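Local coordinates for T-cell surface glycoprotein CD1A1 antigen (Gallus gallus, PDB 3JVG) that probably presents lipid antigens at the cell surface to T cells, as a CD1 glycoprotein of the MHC class I-like family, at residues G231-L234 and T240-L243. Sequence-based numbering, arbitrary orientation.
Sequences GTVL and TYQL
Leu234 O lies at the edge of the Tyr241 ring, near its plane and 3.8 Å from CD1, while CG1 of Val233 comes in obliquely and meets the same CD1 at 3.7 Å. The Tyr241 side chain also touches Phe206, Tyr207 and Arg209, and its hydroxyl is hydrogen-bonded to Asp32 of the MHC-like platform, fixing the far end of the side chain. Val233 divides its two methyls between two neighbours. With CG1 anti to the backbone N (chi1 175°), that branch faces Tyr241, and CG2 reaches CG of Leu243 at 4.0 Å. Leu243 in turn places CD2 against carbonyl oxygens of the irregular part of 231-234, 3.4 Å from Thr232 O and close to Gly231 O. The side chains of Leu234 and Gln242 lie on the other face of the sheet, with their CB atoms 4.5 Å apart. From there the Gln242 chain runs extended, its amide NE2 bonding to Asn236 OD1 and to the backbone of the partner protein chain, which also packs an aromatic side chain on Leu234. Between these two faces, a pair of backbone bonds closes the Leu234–Gln242 bridge. Leu234 N reaches Gln242 O at 2.7 Å in a nearly straight bond. The return bond, Gln242 N to Leu234 O at 2.9 Å, is more bent (144°). Each acceptor also takes a CA-H contact, from Val233 and Tyr241 respectively. The packing against the other protein chain is consistent with the beta-2-microglobulin pairing of CD1 and MHC class I molecules. Reciprocal bonding of this kind defines an antiparallel hydrogen-bonded pair, here near the turn of the beta hairpin 228-235/241-249, at one edge of the four-stranded sheet of the immunoglobulin C1-set domain.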
ATOM      1  N   GLY A 231      -4.660 -14.013  -9.042  1.00 39.71           N
ATOM      2  CA  GLY A 231      -4.889 -13.510  -7.697  1.00 38.76           C
ATOM      3  C   GLY A 231      -4.515 -12.058  -7.675  1.00 36.97           C
ATOM      4  O   GLY A 231      -4.377 -11.439  -8.713  1.00 37.09           O
ATOM      5  N   THR A 232      -4.368 -11.513  -6.482  1.00 36.05           N
ATOM      6  CA  THR A 232      -3.950 -10.152  -6.330  1.00 34.87           C
ATOM      7  C   THR A 232      -2.458 -10.150  -5.910  1.00 30.40           C
ATOM      8  O   THR A 232      -1.981 -11.130  -5.342  1.00 29.35           O
ATOM      9  CB  THR A 232      -4.876  -9.402  -5.331  1.00 37.37           C
ATOM     10  OG1 THR A 232      -4.672  -9.924  -4.013  1.00 42.63           O
ATOM     11  CG2 THR A 232      -6.338  -9.618  -5.717  1.00 41.16           C
ATOM     12  N   VAL A 233      -1.730  -9.093  -6.251  1.00 25.84           N
ATOM     13  CA  VAL A 233      -0.304  -8.994  -5.924  1.00 22.96           C
ATOM     14  C   VAL A 233      -0.133  -8.695  -4.431  1.00 20.95           C
ATOM     15  O   VAL A 233      -0.833  -7.833  -3.896  1.00 20.06           O
ATOM     16  CB  VAL A 233       0.345  -7.856  -6.744  1.00 22.87           C
ATOM     17  CG1 VAL A 233       1.807  -7.608  -6.358  1.00 20.60           C
ATOM     18  CG2 VAL A 233       0.188  -8.160  -8.261  1.00 23.10           C
ATOM     19  N   LEU A 234       0.801  -9.390  -3.780  1.00 18.78           N
ATOM     20  CA  LEU A 234       0.952  -9.280  -2.342  1.00 19.10           C
ATOM     21  C   LEU A 234       2.358  -8.776  -2.037  1.00 18.30           C
ATOM     22  O   LEU A 234       3.308  -9.130  -2.738  1.00 17.69           O
ATOM     23  CB  LEU A 234       0.708 -10.662  -1.645  1.00 19.87           C
ATOM     24  CG  LEU A 234      -0.643 -11.360  -1.704  1.00 21.06           C
ATOM     25  CD1 LEU A 234      -0.576 -12.821  -1.248  1.00 21.92           C
ATOM     26  CD2 LEU A 234      -1.623 -10.581  -0.783  1.00 23.12           C
ATOM     27  N   THR A 240       9.696  -6.563  -2.523  1.00 16.77           N
ATOM     28  CA  THR A 240       9.507  -7.362  -3.713  1.00 16.64           C
ATOM     29  C   THR A 240       8.081  -7.788  -3.534  1.00 16.50           C
ATOM     30  O   THR A 240       7.480  -7.438  -2.512  1.00 16.63           O
ATOM     31  CB  THR A 240      10.438  -8.587  -3.771  1.00 17.03           C
ATOM     32  OG1 THR A 240      10.233  -9.454  -2.649  1.00 17.39           O
ATOM     33  CG2 THR A 240      11.902  -8.153  -3.825  1.00 17.51           C
ATOM     34  N   TYR A 241       7.548  -8.526  -4.503  1.00 16.45           N
ATOM     35  CA  TYR A 241       6.152  -8.850  -4.570  1.00 16.54           C
ATOM     36  C   TYR A 241       5.948 -10.341  -4.871  1.00 16.80           C
ATOM     37  O   TYR A 241       6.892 -11.050  -5.303  1.00 16.91           O
ATOM     38  CB  TYR A 241       5.497  -7.997  -5.636  1.00 16.54           C
ATOM     39  CG  TYR A 241       5.482  -6.498  -5.277  1.00 16.68           C
ATOM     40  CD1 TYR A 241       4.504  -5.991  -4.415  1.00 17.04           C
ATOM     41  CD2 TYR A 241       6.452  -5.624  -5.776  1.00 16.74           C
ATOM     42  CE1 TYR A 241       4.438  -4.629  -4.078  1.00 17.44           C
ATOM     43  CE2 TYR A 241       6.438  -4.231  -5.440  1.00 17.16           C
ATOM     44  CZ  TYR A 241       5.432  -3.749  -4.567  1.00 18.53           C
ATOM     45  OH  TYR A 241       5.349  -2.410  -4.192  1.00 18.13           O
ATOM     46  N   GLN A 242       4.697 -10.795  -4.642  1.00 17.17           N
ATOM     47  CA  GLN A 242       4.316 -12.162  -4.822  1.00 18.10           C
ATOM     48  C   GLN A 242       2.991 -12.158  -5.458  1.00 19.22           C
ATOM     49  O   GLN A 242       2.168 -11.273  -5.176  1.00 19.93           O
ATOM     50  CB  GLN A 242       4.102 -12.890  -3.496  1.00 18.83           C
ATOM     51  CG  GLN A 242       5.275 -13.002  -2.606  1.00 22.14           C
ATOM     52  CD  GLN A 242       5.203 -14.258  -1.695  1.00 22.25           C
ATOM     53  OE1 GLN A 242       4.538 -15.273  -2.004  1.00 22.68           O
ATOM     54  NE2 GLN A 242       5.875 -14.167  -0.565  1.00 20.55           N
ATOM     55  N   LEU A 243       2.760 -13.191  -6.266  1.00 20.08           N
ATOM     56  CA  LEU A 243       1.490 -13.375  -6.974  1.00 22.78           C
ATOM     57  C   LEU A 243       1.185 -14.868  -6.995  1.00 23.71           C
ATOM     58  O   LEU A 243       2.111 -15.657  -7.147  1.00 24.43           O
ATOM     59  CB  LEU A 243       1.595 -12.926  -8.452  1.00 21.69           C
ATOM     60  CG  LEU A 243       0.495 -12.025  -9.037  1.00 25.65           C
ATOM     61  CD1 LEU A 243       0.380 -12.090 -10.565  1.00 27.34           C
ATOM     62  CD2 LEU A 243      -0.881 -12.221  -8.413  1.00 24.77           C
TER